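Local coordinates for protein beta-lactamase (Burkholderia cenocepacia, PDB 5E2G) that probably hydrolyses beta-lactams to substituted beta-amino acids, in the manner of class C serine beta-lactamases, at residues R231-N236 with T322-V327; G29-G34 with M237-T242; N312-T317 with E345-A350. One frame throughout, in Å; residues are numbered along the deposited sequence.

Contact 1: residues R231-N236 with T322-V327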
# COMPACT_ATOMS: atom_id res chain seq x y z
N ARG A 231 0.74 13.15 1.35
CA ARG A 231 2.08 13.59 1.72
C ARG A 231 3.09 12.48 1.48
O ARG A 231 4.22 12.74 1.06
CB ARG A 231 2.09 14.07 3.17
CG ARG A 231 3.34 14.80 3.56
CD ARG A 231 3.18 15.54 4.89
NE ARG A 231 4.42 16.23 5.24
CZ ARG A 231 4.78 17.42 4.75
NH1 ARG A 231 3.99 18.05 3.90
NH2 ARG A 231 5.92 17.98 5.12
N PHE A 232 2.70 11.23 1.74
CA PHE A 232 3.54 10.09 1.41
C PHE A 232 3.82 10.01 -0.09
O PHE A 232 4.97 9.80 -0.51
CB PHE A 232 2.86 8.82 1.92
CG PHE A 232 3.67 7.56 1.78
CD1 PHE A 232 5.00 7.51 2.18
CD2 PHE A 232 3.09 6.40 1.30
CE1 PHE A 232 5.74 6.34 2.07
CE2 PHE A 232 3.82 5.22 1.19
CZ PHE A 232 5.15 5.19 1.57
N VAL A 233 2.79 10.21 -0.92
CA VAL A 233 2.97 10.25 -2.37
C VAL A 233 3.96 11.35 -2.75
O VAL A 233 4.84 11.14 -3.60
CB VAL A 233 1.61 10.44 -3.06
CG1 VAL A 233 1.79 10.78 -4.54
CG2 VAL A 233 0.76 9.19 -2.89
N GLN A 234 3.86 12.52 -2.12
CA GLN A 234 4.83 13.57 -2.39
C GLN A 234 6.23 13.13 -2.01
O GLN A 234 7.18 13.37 -2.76
CB GLN A 234 4.47 14.85 -1.62
CG GLN A 234 3.17 15.50 -2.01
CD GLN A 234 2.92 16.77 -1.22
OE1 GLN A 234 2.25 16.75 -0.18
NE2 GLN A 234 3.48 17.88 -1.69
N ALA A 235 6.37 12.48 -0.86
CA ALA A 235 7.68 11.97 -0.44
C ALA A 235 8.23 10.96 -1.44
O ALA A 235 9.43 10.95 -1.73
CB ALA A 235 7.58 11.36 0.96
N ASN A 236 7.36 10.12 -2.01
CA ASN A 236 7.78 9.17 -3.04
C ASN A 236 8.18 9.84 -4.35
O ASN A 236 8.65 9.15 -5.25
CB ASN A 236 6.68 8.15 -3.29
CG ASN A 236 6.75 6.97 -2.32
OD1 ASN A 236 7.38 5.97 -2.61
ND2 ASN A 236 6.11 7.12 -1.16
N THR A 322 -9.30 1.73 -1.66
CA THR A 322 -8.18 2.65 -1.76
C THR A 322 -7.46 2.46 -3.09
O THR A 322 -7.36 1.35 -3.60
CB THR A 322 -7.19 2.41 -0.62
OG1 THR A 322 -7.91 2.32 0.60
CG2 THR A 322 -6.17 3.54 -0.52
N TYR A 323 -6.93 3.56 -3.63
CA TYR A 323 -6.05 3.50 -4.79
C TYR A 323 -5.05 4.64 -4.71
O TYR A 323 -5.41 5.76 -4.34
CB TYR A 323 -6.83 3.60 -6.12
CG TYR A 323 -5.97 3.39 -7.35
CD1 TYR A 323 -5.27 2.20 -7.54
CD2 TYR A 323 -5.85 4.37 -8.32
CE1 TYR A 323 -4.48 1.99 -8.67
CE2 TYR A 323 -5.07 4.18 -9.45
CZ TYR A 323 -4.38 2.99 -9.62
OH TYR A 323 -3.61 2.80 -10.74
N VAL A 324 -3.81 4.36 -5.09
CA VAL A 324 -2.72 5.32 -5.08
C VAL A 324 -1.96 5.18 -6.39
O VAL A 324 -1.57 4.08 -6.76
CB VAL A 324 -1.76 5.09 -3.90
CG1 VAL A 324 -0.59 6.03 -4.00
CG2 VAL A 324 -2.50 5.24 -2.57
N ALA A 325 -1.72 6.30 -7.08
CA ALA A 325 -0.95 6.24 -8.32
C ALA A 325 -0.23 7.56 -8.54
O ALA A 325 -0.79 8.62 -8.29
CB ALA A 325 -1.84 5.93 -9.53
N PHE A 326 1.01 7.49 -9.02
CA PHE A 326 1.76 8.73 -9.24
C PHE A 326 2.83 8.51 -10.30
O PHE A 326 3.17 7.37 -10.63
CB PHE A 326 2.37 9.25 -7.93
CG PHE A 326 3.29 8.28 -7.25
CD1 PHE A 326 2.79 7.25 -6.48
CD2 PHE A 326 4.66 8.41 -7.39
CE1 PHE A 326 3.64 6.35 -5.86
CE2 PHE A 326 5.52 7.52 -6.77
CZ PHE A 326 5.01 6.49 -6.00
N VAL A 327 3.31 9.62 -10.85
CA VAL A 327 4.29 9.61 -11.93
C VAL A 327 5.42 10.56 -11.54
O VAL A 327 5.29 11.77 -11.75
CB VAL A 327 3.68 10.01 -13.29
CG1 VAL A 327 4.72 9.96 -14.38
CG2 VAL A 327 2.50 9.12 -13.66
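F326 rises from its strand to meet V233 near its base and N236 at its tip. Its CB lies 3.8 Å from V233 CG1, and the ring root follows, with F326 CG 4.0 Å from the same methyl. Because chi1 (58°) sets CG between the backbone N and the carbonyl carbon, the ring stands up toward the end of the helix. There CZ comes 3.6 Å from N236 CB, and CE2 touches that CB and N236 O. The two side chains cross at about a right angle, amide and ring planes 54° apart; N236 meets the ring with CB, and its amide is engaged elsewhere. Helix 226-235 here covers one face of the central antiparallel sheet of the serine beta-lactamase fold; Y323, on the same strand as F326, packs on helix 344-357. Two branched valines suit the close helix-sheet spacing: V233 CG2 meets V324 CG1 at 3.6 Å. N236 is held by both ends of its amide: OD1 bonds H254, and ND2 donates nearly straight (168°) to F232 O at 3.0 Å, approaching above the carbonyl plane. The same ND2 lies over the centre of the F232 ring, 3.3 Å above its plane. W269 meets the F326 ring edge-to-face.

Contact 2: residues G29-G34 with M237-T242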
# COMPACT_ATOMS: atom_id res chain seq x y z
N GLY A 29 -7.04 13.00 -2.81
CA GLY A 29 -5.84 13.82 -2.75
C GLY A 29 -5.22 13.91 -4.13
O GLY A 29 -5.11 12.90 -4.83
N ILE A 30 -4.82 15.12 -4.52
CA ILE A 30 -4.21 15.39 -5.81
C ILE A 30 -2.92 16.18 -5.61
O ILE A 30 -2.91 17.19 -4.90
CB ILE A 30 -5.16 16.18 -6.74
CG1 ILE A 30 -6.35 15.33 -7.18
CG2 ILE A 30 -4.40 16.71 -7.95
CD1 ILE A 30 -5.99 14.16 -8.05
N VAL A 31 -1.84 15.73 -6.23
CA VAL A 31 -0.63 16.53 -6.43
C VAL A 31 -0.64 17.00 -7.87
O VAL A 31 -0.60 16.18 -8.80
CB VAL A 31 0.64 15.73 -6.12
CG1 VAL A 31 1.87 16.53 -6.50
CG2 VAL A 31 0.70 15.35 -4.67
N ALA A 32 -0.73 18.30 -8.07
CA ALA A 32 -0.77 18.89 -9.41
C ALA A 32 0.41 19.84 -9.49
O ALA A 32 0.39 20.92 -8.90
CB ALA A 32 -2.09 19.60 -9.65
N ASP A 33 1.45 19.41 -10.21
CA ASP A 33 2.71 20.15 -10.30
C ASP A 33 3.32 20.37 -8.91
O ASP A 33 3.80 21.46 -8.59
CB ASP A 33 2.52 21.48 -11.04
CG ASP A 33 3.82 22.07 -11.55
OD1 ASP A 33 4.54 21.36 -12.30
OD2 ASP A 33 4.12 23.23 -11.20
N GLY A 34 3.30 19.33 -8.08
CA GLY A 34 3.82 19.43 -6.73
C GLY A 34 2.88 20.06 -5.72
O GLY A 34 3.15 19.98 -4.52
N MSE A 237 8.01 11.16 -4.46
CA MSE A 237 8.55 11.89 -5.60
C MSE A 237 9.58 12.93 -5.15
O MSE A 237 9.97 13.80 -5.93
CB MSE A 237 7.41 12.54 -6.39
CG MSE A 237 6.39 11.54 -6.88
SE MSE A 237 5.05 12.31 -8.07
CE MSE A 237 4.02 13.33 -6.76
N GLY A 238 10.01 12.82 -3.89
CA GLY A 238 11.12 13.61 -3.38
C GLY A 238 10.82 15.06 -3.11
O GLY A 238 11.74 15.89 -3.14
N MSE A 239 9.58 15.40 -2.79
CA MSE A 239 9.17 16.80 -2.77
C MSE A 239 9.13 17.47 -1.41
O MSE A 239 8.94 18.68 -1.36
CB MSE A 239 7.78 16.93 -3.38
CG MSE A 239 7.71 16.60 -4.83
SE MSE A 239 5.88 16.36 -5.42
CE MSE A 239 6.25 16.28 -7.30
N ILE A 240 9.26 16.73 -0.31
CA ILE A 240 8.96 17.38 0.96
C ILE A 240 10.09 17.33 1.98
O ILE A 240 9.83 17.33 3.19
CB ILE A 240 7.67 16.78 1.57
CG1 ILE A 240 7.81 15.28 1.75
CG2 ILE A 240 6.45 17.14 0.73
CD1 ILE A 240 6.81 14.75 2.73
N HIS A 241 11.34 17.35 1.53
CA HIS A 241 12.48 17.51 2.43
C HIS A 241 12.53 16.42 3.50
O HIS A 241 12.71 16.70 4.68
CB HIS A 241 12.48 18.89 3.11
CG HIS A 241 12.27 20.04 2.18
ND1 HIS A 241 11.76 21.25 2.60
CD2 HIS A 241 12.52 20.18 0.86
CE1 HIS A 241 11.69 22.08 1.58
NE2 HIS A 241 12.14 21.45 0.51
N THR A 242 12.36 15.18 3.08
CA THR A 242 12.63 14.11 4.02
C THR A 242 14.14 13.98 4.23
O THR A 242 14.94 14.32 3.35
CB THR A 242 12.04 12.78 3.54
OG1 THR A 242 12.93 12.18 2.59
CG2 THR A 242 10.69 13.00 2.88
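V31, which follows I30 on the strand, meets both selenomethionines of the loop with a single methyl, while I30 itself packs on L6 and V10 of helix 3-21. V31 CG1, placed anti to the backbone N (chi1 173°), comes 3.9 Å from M237 CE and 4.2 Å from M239 SE. V31 and M237 reach toward each other tip to tip, whereas M239 slides past the valine in the opposite direction. M237 manages its approach by bending at chi3 (-73°), which swings its methyl to the valine; M239 stays extended beyond CG. V31 also touches L230 and Q234 of helix 226-235, so a compact beta-branched residue fits both the strand and the space between strand and helix. The edge region of the central sheet is thus sandwiched between helices, and the loop of M237 begins where helix 226-235 stops in a Schellman motif, M239 N turning back to Q234 O and G238 N to A235 O. G238, as the C-prime residue, takes a positive phi well suited to a residue without a side chain. Further on, strand 25-32 gives way to the turn leading into strand 35-42. D33 points away from the loop, and its carboxylate forms a salt bridge with R331. G34 has positive phi too (80°), and at its backbone angles a CB would be jammed against the carbonyl O of D33; its bare CA lies 3.9 Å from M239 SE and 4.0 Å from M239 CE.

Contact 3: residues N312-T317 with E345-A350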
# COMPACT_ATOMS: atom_id res chain seq x y z
N ASN A 312 1.81 2.45 -8.72
CA ASN A 312 0.51 2.41 -8.07
C ASN A 312 0.42 1.27 -7.06
O ASN A 312 1.30 0.41 -6.95
CB ASN A 312 -0.65 2.33 -9.09
CG ASN A 312 -0.69 1.02 -9.89
OD1 ASN A 312 0.14 0.12 -9.71
ND2 ASN A 312 -1.67 0.92 -10.77
N LYS A 313 -0.67 1.28 -6.29
CA LYS A 313 -1.01 0.20 -5.38
C LYS A 313 -2.48 0.31 -5.03
O LYS A 313 -2.99 1.41 -4.78
CB LYS A 313 -0.17 0.27 -4.10
CG LYS A 313 -0.48 -0.83 -3.10
CD LYS A 313 0.08 -2.15 -3.57
CE LYS A 313 -0.47 -3.29 -2.72
NZ LYS A 313 -1.86 -3.69 -3.12
N THR A 314 -3.16 -0.83 -5.00
CA THR A 314 -4.55 -0.94 -4.58
C THR A 314 -4.65 -1.40 -3.13
O THR A 314 -3.74 -2.02 -2.59
CB THR A 314 -5.32 -1.92 -5.47
OG1 THR A 314 -4.50 -3.07 -5.68
CG2 THR A 314 -5.66 -1.30 -6.80
N GLY A 315 -5.79 -1.10 -2.51
CA GLY A 315 -6.09 -1.59 -1.18
C GLY A 315 -7.58 -1.82 -1.01
O GLY A 315 -8.39 -1.00 -1.44
N SER A 316 -7.95 -2.95 -0.39
CA SER A 316 -9.36 -3.27 -0.19
C SER A 316 -9.53 -3.98 1.14
O SER A 316 -9.00 -5.08 1.33
CB SER A 316 -9.91 -4.16 -1.31
OG SER A 316 -9.93 -3.48 -2.56
N THR A 317 -10.29 -3.36 2.05
CA THR A 317 -10.79 -4.04 3.23
C THR A 317 -12.28 -4.33 3.05
O THR A 317 -12.89 -3.99 2.04
CB THR A 317 -10.53 -3.22 4.49
OG1 THR A 317 -11.23 -1.98 4.41
CG2 THR A 317 -9.06 -2.96 4.65
N GLU A 345 -10.84 -1.84 -10.99
CA GLU A 345 -10.66 -1.24 -12.31
C GLU A 345 -11.37 0.10 -12.43
O GLU A 345 -10.95 0.96 -13.21
CB GLU A 345 -11.14 -2.21 -13.39
CG GLU A 345 -10.54 -3.63 -13.31
CD GLU A 345 -9.12 -3.74 -13.88
OE1 GLU A 345 -8.39 -2.73 -13.89
OE2 GLU A 345 -8.74 -4.85 -14.31
N GLU A 346 -12.44 0.32 -11.66
CA GLU A 346 -13.09 1.63 -11.69
C GLU A 346 -12.27 2.69 -10.96
O GLU A 346 -12.29 3.87 -11.35
CB GLU A 346 -14.50 1.54 -11.10
CG GLU A 346 -15.49 0.84 -12.00
CD GLU A 346 -15.65 1.55 -13.33
OE1 GLU A 346 -15.58 2.79 -13.38
OE2 GLU A 346 -15.84 0.85 -14.35
N ARG A 347 -11.55 2.32 -9.90
CA ARG A 347 -10.58 3.25 -9.33
C ARG A 347 -9.49 3.56 -10.34
O ARG A 347 -9.04 4.71 -10.46
CB ARG A 347 -9.97 2.67 -8.05
CG ARG A 347 -10.91 1.84 -7.22
CD ARG A 347 -10.18 1.14 -6.08
NE ARG A 347 -10.96 0.02 -5.57
CZ ARG A 347 -10.51 -0.87 -4.69
NH1 ARG A 347 -9.28 -0.77 -4.22
NH2 ARG A 347 -11.29 -1.86 -4.29
N VAL A 348 -9.05 2.55 -11.08
CA VAL A 348 -7.99 2.73 -12.06
C VAL A 348 -8.43 3.69 -13.15
O VAL A 348 -7.72 4.63 -13.49
CB VAL A 348 -7.56 1.36 -12.64
CG1 VAL A 348 -6.60 1.55 -13.77
CG2 VAL A 348 -6.96 0.50 -11.55
N LYS A 349 -9.65 3.47 -13.68
CA LYS A 349 -10.13 4.29 -14.79
C LYS A 349 -10.26 5.75 -14.39
O LYS A 349 -9.90 6.64 -15.16
CB LYS A 349 -11.47 3.76 -15.29
CG LYS A 349 -11.43 2.40 -15.94
CD LYS A 349 -12.83 2.00 -16.36
CE LYS A 349 -13.04 0.51 -16.23
NZ LYS A 349 -14.50 0.18 -16.18
N ALA A 350 -10.78 6.01 -13.19
CA ALA A 350 -10.96 7.38 -12.74
C ALA A 350 -9.61 8.07 -12.54
O ALA A 350 -9.42 9.22 -12.95
CB ALA A 350 -11.79 7.41 -11.47
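R347 lays the edge of its guanidinium against the hydroxyl of S316. NH2 donates to S316 OG at 2.7 Å with an angle of 164° at the hydrogen, and OG lies in the guanidinium plane, where an N-H points directly at it. NH1 adds a weak bond to G315 O, 2.9 Å away and oblique to the group. With CD anti to CA (chi2 172°), the arginine runs straight from CG to NE, carrying the charged end from the helix to the strand's end. The axes of strand 312-316 and helix 345-350 approach to 10.2 Å, running at 140° to each other, and the extended side chain spans that distance. The strand carries the sequence K313-T314-G315, consistent with the KTG motif that lines the active site of serine beta-lactamases and penicillin-binding proteins, and K313 packs beside S62 of a probable SxxK motif. K313 turns toward this probable active site, its NZ bonded to T314 O at 2.6 Å and to Y148 OH, while T314 points toward the helix and has its CB 4.3 Å from R347 NH1. S316 suits its place because its short side chain offers OG to NH2, whereas G315 takes part through its backbone O. The guanidinium has further acceptors: NH1 also bonds T322 O on the adjacent strand, and NH2 bonds V342 O just ahead of the helix. The partial negative charge of these carbonyl oxygens probably helps to stabilise the cation, and together with OG they fix the rotation of its planar end. On the same helix, V348 turns to L281 and N285, and E346 to L17 and Y21 of helix 3-21.

How the contacts relate
From the N terminus, strand 25-32 supplies the first half of contact 2, which waits some 200 residues for its loop. Contact 1 opens just before that loop, at helix 226-235, so the two cross; they adjoin, with F326 CD2 3.6 Å from M237 CG. Contact 3 opens on strand 309-316 before contact 1 closes on the next strand, 321-327, and itself closes on helix 344-357. Thus contacts 1 and 3 cross as well, through neighbouring strands of one sheet, whereas contacts 2 and 3 follow in series, nearest atoms about 8 Å apart. Contacts 1 and 3 tie helices 226-235 and 344-357 to the sheet's two faces, and contact 2 pins the loop after helix 226-235 to the end of strand 25-32.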